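Local coordinates for RimK-related lysine biosynthesis protein (Thermococcus kodakarensis, PDB 5K2M) that binds ADP and magnesium ions and probably acts as an ATP-dependent ligase of the RimK family, LysX subfamily, in amino-acid biosynthesis, at residues F85-L90 and P97-A102; Y160-V165 and L238-N243. All coordinates share one frame; numbering follows the deposited sequence.

Contact 1 (F85-L90 and P97-A102)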
loop_
_atom_site.group_PDB
_atom_site.type_symbol
_atom_site.label_atom_id
_atom_site.label_comp_id
_atom_site.label_asym_id
_atom_site.label_seq_id
_atom_site.Cartn_x
_atom_site.Cartn_y
_atom_site.Cartn_z
ATOM N N PHE A 85 -11.839 11.409 -41.199
ATOM C CA PHE A 85 -10.458 10.898 -41.253
ATOM C C PHE A 85 -10.148 10.372 -42.661
ATOM O O PHE A 85 -9.051 10.601 -43.190
ATOM C CB PHE A 85 -10.208 9.792 -40.217
ATOM C CG PHE A 85 -9.854 10.288 -38.839
ATOM C CD1 PHE A 85 -10.808 10.896 -38.025
ATOM C CD2 PHE A 85 -8.564 10.100 -38.331
ATOM C CE1 PHE A 85 -10.488 11.325 -36.738
ATOM C CE2 PHE A 85 -8.229 10.540 -37.053
ATOM C CZ PHE A 85 -9.196 11.151 -36.255
ATOM N N ALA A 86 -11.115 9.709 -43.289
ATOM C CA ALA A 86 -10.899 9.201 -44.649
ATOM C C ALA A 86 -10.719 10.301 -45.695
ATOM O O ALA A 86 -9.798 10.195 -46.520
ATOM C CB ALA A 86 -11.986 8.232 -45.072
ATOM N N THR A 87 -11.531 11.366 -45.668
ATOM C CA THR A 87 -11.339 12.388 -46.698
ATOM C C THR A 87 -10.025 13.107 -46.465
ATOM O O THR A 87 -9.367 13.472 -47.422
ATOM C CB THR A 87 -12.499 13.398 -46.948
ATOM O OG1 THR A 87 -12.224 14.661 -46.330
ATOM C CG2 THR A 87 -13.801 12.891 -46.556
ATOM N N LEU A 88 -9.628 13.276 -45.205
ATOM C CA LEU A 88 -8.305 13.842 -44.901
ATOM C C LEU A 88 -7.182 13.050 -45.575
ATOM O O LEU A 88 -6.266 13.626 -46.141
ATOM C CB LEU A 88 -8.075 13.942 -43.391
ATOM C CG LEU A 88 -8.382 15.263 -42.669
ATOM C CD1 LEU A 88 -9.213 16.258 -43.465
ATOM C CD2 LEU A 88 -8.982 15.066 -41.287
ATOM N N ARG A 89 -7.258 11.729 -45.553
ATOM C CA ARG A 89 -6.207 10.947 -46.196
ATOM C C ARG A 89 -6.329 10.952 -47.725
ATOM O O ARG A 89 -5.325 10.868 -48.418
ATOM C CB ARG A 89 -6.162 9.529 -45.627
ATOM C CG ARG A 89 -4.752 8.970 -45.629
ATOM C CD ARG A 89 -4.517 7.943 -44.542
ATOM N NE ARG A 89 -4.474 8.522 -43.198
ATOM C CZ ARG A 89 -3.421 9.134 -42.653
ATOM N NH1 ARG A 89 -2.292 9.303 -43.333
ATOM N NH2 ARG A 89 -3.503 9.593 -41.411
ATOM N N LEU A 90 -7.552 11.067 -48.247
ATOM C CA LEU A 90 -7.773 11.164 -49.696
ATOM C C LEU A 90 -7.391 12.530 -50.292
ATOM O O LEU A 90 -7.025 12.615 -51.463
ATOM C CB LEU A 90 -9.230 10.862 -50.045
ATOM C CG LEU A 90 -9.668 9.418 -49.812
ATOM C CD1 LEU A 90 -11.184 9.300 -49.753
ATOM C CD2 LEU A 90 -9.071 8.497 -50.867
ATOM N N PRO A 97 -15.429 15.294 -53.548
ATOM C CA PRO A 97 -16.335 16.424 -53.493
ATOM C C PRO A 97 -15.831 17.471 -52.509
ATOM O O PRO A 97 -15.142 17.142 -51.538
ATOM C CB PRO A 97 -17.644 15.817 -52.982
ATOM C CG PRO A 97 -17.525 14.354 -53.240
ATOM C CD PRO A 97 -16.066 14.059 -53.069
ATOM N N GLU A 98 -16.155 18.722 -52.785
ATOM C CA GLU A 98 -15.944 19.809 -51.836
ATOM C C GLU A 98 -16.567 19.447 -50.507
ATOM O O GLU A 98 -17.712 19.014 -50.471
ATOM C CB GLU A 98 -16.613 21.081 -52.323
ATOM C CG GLU A 98 -15.738 22.296 -52.186
ATOM C CD GLU A 98 -14.976 22.543 -53.460
ATOM O OE1 GLU A 98 -13.798 22.117 -53.532
ATOM O OE2 GLU A 98 -15.583 23.124 -54.393
ATOM N N TRP A 99 -15.825 19.657 -49.423
ATOM C CA TRP A 99 -16.290 19.286 -48.101
ATOM C C TRP A 99 -15.960 20.346 -47.070
ATOM O O TRP A 99 -15.092 21.198 -47.268
ATOM C CB TRP A 99 -15.678 17.948 -47.674
ATOM C CG TRP A 99 -14.208 18.024 -47.534
ATOM C CD1 TRP A 99 -13.282 17.929 -48.532
ATOM C CD2 TRP A 99 -13.484 18.247 -46.328
ATOM N NE1 TRP A 99 -12.015 18.078 -48.018
ATOM C CE2 TRP A 99 -12.111 18.273 -46.665
ATOM C CE3 TRP A 99 -13.860 18.436 -44.991
ATOM C CZ2 TRP A 99 -11.113 18.464 -45.714
ATOM C CZ3 TRP A 99 -12.874 18.629 -44.051
ATOM C CH2 TRP A 99 -11.511 18.635 -44.414
ATOM N N LYS A 100 -16.658 20.262 -45.945
ATOM C CA LYS A 100 -16.454 21.190 -44.852
ATOM C C LYS A 100 -16.783 20.471 -43.542
ATOM O O LYS A 100 -17.683 19.629 -43.502
ATOM C CB LYS A 100 -17.343 22.411 -45.063
ATOM C CG LYS A 100 -16.811 23.699 -44.459
ATOM C CD LYS A 100 -15.716 24.342 -45.297
ATOM C CE LYS A 100 -15.128 25.517 -44.534
ATOM N NZ LYS A 100 -14.071 26.216 -45.306
ATOM N N ALA A 101 -16.019 20.764 -42.495
ATOM C CA ALA A 101 -16.263 20.185 -41.190
ATOM C C ALA A 101 -16.305 21.266 -40.112
ATOM O O ALA A 101 -15.480 22.202 -40.096
ATOM C CB ALA A 101 -15.206 19.135 -40.861
ATOM N N ALA A 102 -17.290 21.141 -39.233
ATOM C CA ALA A 102 -17.438 22.024 -38.081
ATOM C C ALA A 102 -17.554 21.196 -36.806
ATOM O O ALA A 102 -17.899 20.001 -36.842
ATOM C CB ALA A 102 -18.656 22.921 -38.255
#
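Trp-99 lays its indole against Thr-87 and Leu-88, joining helix 83-90 to strand 99-102, which within this chain is an outermost strand of the antiparallel four-stranded sheet of this ATP-grasp fold. Only these three residues touch; the nearest CA atoms, those of Thr-87 and Trp-99, are 8.6 Å apart, so side chains alone bridge the gap. From CB, which heads toward the helix, a chi1 of 64° sets CG between the backbone N and the carbonyl carbon and turns one indole face to Thr-87 OG1. CG and CD1 of Trp-99 each lie 4.1 Å from Thr-87 OG1. Thr-87 OG1 comes nearest to Trp-99 CE2, at 3.6 Å, placing the hydroxyl over the centre of that face, although an unstaggered Thr-87 chi1 of 102° leaves its exact placement doubtful. In the ring plane, Pro-97 O and Ala-101 CB border the edge. Replacing Trp-99 by an alanine would probably open a gap beside the helix, with Thr-87 and Leu-88 losing the surface they rest on. Ala-101 and Ala-102 of the same strand pair antiparallel with a strand of the second subunit, so the sheet continues across that interface. The Leu-88 and Trp-99 side chains cross at about a right angle, with Leu-88 CD1 at the far end of the indole, 3.7 Å from Trp-99 CZ2 and 3.4 Å from Trp-99 CH2.

Contact 2 (Y160-V165 and L238-N243). With MG (magnesium ion), chain R; MG (magnesium ion), chain Q; ADP (adenosine-5'-diphosphate), chain O.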
loop_
_atom_site.group_PDB
_atom_site.type_symbol
_atom_site.label_atom_id
_atom_site.label_comp_id
_atom_site.label_asym_id
_atom_site.label_seq_id
_atom_site.Cartn_x
_atom_site.Cartn_y
_atom_site.Cartn_z
ATOM N N TYR A 160 -19.999 17.080 -40.563
ATOM C CA TYR A 160 -19.322 16.838 -41.828
ATOM C C TYR A 160 -20.309 17.013 -42.961
ATOM O O TYR A 160 -21.421 16.443 -42.936
ATOM C CB TYR A 160 -18.759 15.412 -41.838
ATOM C CG TYR A 160 -18.143 14.968 -43.143
ATOM C CD1 TYR A 160 -16.813 15.215 -43.429
ATOM C CD2 TYR A 160 -18.903 14.294 -44.093
ATOM C CE1 TYR A 160 -16.246 14.793 -44.624
ATOM C CE2 TYR A 160 -18.356 13.875 -45.290
ATOM C CZ TYR A 160 -17.026 14.109 -45.547
ATOM O OH TYR A 160 -16.494 13.680 -46.739
ATOM N N PHE A 161 -19.897 17.795 -43.957
ATOM C CA PHE A 161 -20.770 18.195 -45.059
ATOM C C PHE A 161 -20.025 18.112 -46.389
ATOM O O PHE A 161 -18.830 18.303 -46.433
ATOM C CB PHE A 161 -21.198 19.657 -44.898
ATOM C CG PHE A 161 -22.029 19.939 -43.690
ATOM C CD1 PHE A 161 -23.405 19.779 -43.724
ATOM C CD2 PHE A 161 -21.450 20.423 -42.529
ATOM C CE1 PHE A 161 -24.186 20.083 -42.621
ATOM C CE2 PHE A 161 -22.228 20.717 -41.419
ATOM C CZ PHE A 161 -23.597 20.547 -41.467
ATOM N N GLN A 162 -20.755 17.838 -47.461
ATOM C CA GLN A 162 -20.236 17.947 -48.819
ATOM C C GLN A 162 -21.157 18.817 -49.652
ATOM O O GLN A 162 -22.323 18.979 -49.321
ATOM C CB GLN A 162 -20.174 16.577 -49.488
ATOM C CG GLN A 162 -19.129 15.631 -48.933
ATOM C CD GLN A 162 -19.210 14.263 -49.593
ATOM O OE1 GLN A 162 -20.292 13.745 -49.803
ATOM N NE2 GLN A 162 -18.068 13.679 -49.914
ATOM N N GLU A 163 -20.626 19.383 -50.726
ATOM C CA GLU A 163 -21.463 19.910 -51.803
ATOM C C GLU A 163 -22.372 18.799 -52.317
ATOM O O GLU A 163 -21.954 17.644 -52.386
ATOM C CB GLU A 163 -20.601 20.426 -52.963
ATOM C CG GLU A 163 -19.817 19.343 -53.691
ATOM C CD GLU A 163 -18.932 19.877 -54.805
ATOM O OE1 GLU A 163 -19.230 20.948 -55.357
ATOM O OE2 GLU A 163 -17.919 19.229 -55.125
ATOM N N PHE A 164 -23.603 19.134 -52.692
ATOM C CA PHE A 164 -24.460 18.152 -53.356
ATOM C C PHE A 164 -23.955 17.956 -54.780
ATOM O O PHE A 164 -23.895 18.901 -55.567
ATOM C CB PHE A 164 -25.918 18.585 -53.370
ATOM C CG PHE A 164 -26.827 17.645 -54.125
ATOM C CD1 PHE A 164 -27.214 16.430 -53.572
ATOM C CD2 PHE A 164 -27.315 17.984 -55.379
ATOM C CE1 PHE A 164 -28.054 15.568 -54.260
ATOM C CE2 PHE A 164 -28.165 17.127 -56.064
ATOM C CZ PHE A 164 -28.525 15.913 -55.511
ATOM N N VAL A 165 -23.571 16.726 -55.099
ATOM C CA VAL A 165 -23.099 16.405 -56.433
ATOM C C VAL A 165 -24.265 15.890 -57.275
ATOM O O VAL A 165 -24.989 14.987 -56.852
ATOM C CB VAL A 165 -21.960 15.377 -56.383
ATOM C CG1 VAL A 165 -21.508 15.021 -57.789
ATOM C CG2 VAL A 165 -20.803 15.915 -55.552
ATOM N N LEU A 238 -15.143 11.758 -58.793
ATOM C CA LEU A 238 -14.745 12.169 -57.448
ATOM C C LEU A 238 -14.869 10.969 -56.522
ATOM O O LEU A 238 -15.834 10.199 -56.624
ATOM C CB LEU A 238 -15.654 13.291 -56.925
ATOM C CG LEU A 238 -15.934 14.470 -57.858
ATOM C CD1 LEU A 238 -17.201 15.205 -57.456
ATOM C CD2 LEU A 238 -14.740 15.419 -57.898
ATOM N N VAL A 239 -13.908 10.827 -55.614
ATOM C CA VAL A 239 -13.963 9.779 -54.610
ATOM C C VAL A 239 -14.731 10.319 -53.416
ATOM O O VAL A 239 -14.401 11.370 -52.894
ATOM C CB VAL A 239 -12.564 9.325 -54.173
ATOM C CG1 VAL A 239 -12.677 8.234 -53.113
ATOM C CG2 VAL A 239 -11.780 8.827 -55.377
ATOM N N ASN A 240 -15.760 9.597 -52.999
ATOM C CA ASN A 240 -16.638 10.062 -51.944
ATOM C C ASN A 240 -16.219 9.473 -50.605
ATOM O O ASN A 240 -16.008 10.191 -49.621
ATOM C CB ASN A 240 -18.087 9.686 -52.249
ATOM C CG ASN A 240 -19.003 9.916 -51.062
ATOM O OD1 ASN A 240 -18.972 10.979 -50.449
ATOM N ND2 ASN A 240 -19.811 8.918 -50.722
ATOM N N GLU A 241 -16.074 8.157 -50.600
ATOM C CA GLU A 241 -15.935 7.398 -49.387
ATOM C C GLU A 241 -15.191 6.101 -49.657
ATOM O O GLU A 241 -15.194 5.615 -50.778
ATOM C CB GLU A 241 -17.344 7.060 -48.929
ATOM C CG GLU A 241 -17.395 6.447 -47.576
ATOM C CD GLU A 241 -18.559 5.521 -47.377
ATOM O OE1 GLU A 241 -19.252 5.105 -48.335
ATOM O OE2 GLU A 241 -18.740 5.175 -46.212
ATOM N N VAL A 242 -14.575 5.541 -48.621
ATOM C CA VAL A 242 -14.037 4.177 -48.656
ATOM C C VAL A 242 -14.658 3.401 -47.483
ATOM O O VAL A 242 -15.062 4.008 -46.501
ATOM C CB VAL A 242 -12.493 4.174 -48.597
ATOM C CG1 VAL A 242 -11.913 4.898 -49.813
ATOM C CG2 VAL A 242 -11.983 4.829 -47.324
ATOM N N ASN A 243 -14.747 2.076 -47.598
ATOM C CA ASN A 243 -15.449 1.241 -46.613
ATOM C C ASN A 243 -14.626 0.009 -46.255
ATOM O O ASN A 243 -14.334 -0.792 -47.136
ATOM C CB ASN A 243 -16.775 0.782 -47.187
ATOM C CG ASN A 243 -17.738 1.920 -47.416
ATOM O OD1 ASN A 243 -18.422 2.369 -46.484
ATOM N ND2 ASN A 243 -17.829 2.384 -48.667
HETATM MG MG MG R . -19.950 3.677 -46.340
HETATM MG MG MG Q . -21.285 4.658 -49.375
HETATM P PB ADP O . -22.648 5.689 -46.563
HETATM O O1B ADP O . -22.853 4.897 -47.825
HETATM O O2B ADP O . -23.874 5.788 -45.687
HETATM O O3B ADP O . -21.430 5.320 -45.755
HETATM P PA ADP O . -22.118 7.763 -48.514
HETATM O O1A ADP O . -21.513 6.683 -49.388
HETATM O O2A ADP O . -21.325 9.024 -48.398
HETATM O O3A ADP O . -22.441 7.225 -47.036
HETATM O "O5'" ADP O . -23.576 8.142 -49.064
HETATM C "C5'" ADP O . -24.495 7.151 -49.467
HETATM C "C4'" ADP O . -25.007 7.462 -50.864
HETATM O "O4'" ADP O . -25.661 8.736 -50.860
HETATM C "C3'" ADP O . -23.938 7.530 -51.942
HETATM O "O3'" ADP O . -23.693 6.244 -52.534
HETATM C "C2'" ADP O . -24.559 8.508 -52.921
HETATM O "O2'" ADP O . -25.494 7.874 -53.790
HETATM C "C1'" ADP O . -25.343 9.455 -52.045
HETATM N N9 ADP O . -24.523 10.625 -51.698
HETATM C C8 ADP O . -23.728 10.754 -50.616
HETATM N N7 ADP O . -23.098 11.942 -50.602
HETATM C C5 ADP O . -23.490 12.589 -51.715
HETATM C C6 ADP O . -23.226 13.897 -52.312
HETATM N N6 ADP O . -22.385 14.766 -51.712
HETATM N N1 ADP O . -23.848 14.185 -53.473
HETATM C C2 ADP O . -24.683 13.331 -54.080
HETATM N N3 ADP O . -24.976 12.123 -53.599
HETATM C C4 ADP O . -24.423 11.713 -52.438
HETATM O O HOH W 1 -17.815 11.418 -47.684
HETATM O O HOH W 2 -22.864 4.423 -50.817
HETATM O O HOH W 3 -19.534 3.539 -44.176
#
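Gln-162 and Asn-240 meet amide to amide between two sheets of the ATP-grasp fold, at the cleft where strands 159-163 and 236-243 hold ADP. Along the first strand, Tyr-160 OH reaches a water at 2.8 Å, and that water donates to Asn-240 O. Gln-162 comes next, extended beyond CG: its NE2 donates to Asn-240 OD1 (2.9 Å, bent to 146°), approaching in the carbonyl plane although the two amides are turned 43° apart. The OE1 of Gln-162 accepts from ADP N6 at 3.0 Å and from Lys-122 NZ, which fixes which end of the amide faces the adenine. Glu-163 O takes a second hydrogen bond from ADP N6, while the carboxylate of Glu-163 pairs with Lys-235. The Phe-164 ring meets ADP C2 obliquely. Val-165 N donates to ADP N1 at 3.0 Å, completing backbone recognition of the adenine edge, and Val-165 CG2 packs on Leu-238 CD1 at 4.1 Å. On the opposing strand Asn-240 and Glu-241 both face Asp-229 in a classic beta bulge. Asn-240 sends ND2 to ADP O2A in a nearly straight bond (2.8 Å, 170°), so its amide links Gln-162 to the alpha-phosphate. Glu-241 serves both magnesium ions through OE1; one of them is also bound by Glu-241 OE2 at 1.9 Å and Asn-243 OD1 at 2.0 Å.

Following the chain from the N terminus, the first segment met is on helix 83-90; six residues then lead from segment 85-90 to segment 97-102, and contact 1 closes this short loop. Contact 2 opens later, on strand 159-163, and closes only at strand 236-243, after 72 intervening residues. The two are therefore in series, neither nested nor crossing, yet their centres lie about 8 Å apart. Strands 99-102 and 159-163 are neighbours in one sheet, with Lys-100 O and Phe-161 N at 2.9 Å, a probable hydrogen bond. Contact 1 sets the helix beside this sheet, and contact 2 ties the same sheet across the nucleotide to the five-stranded one.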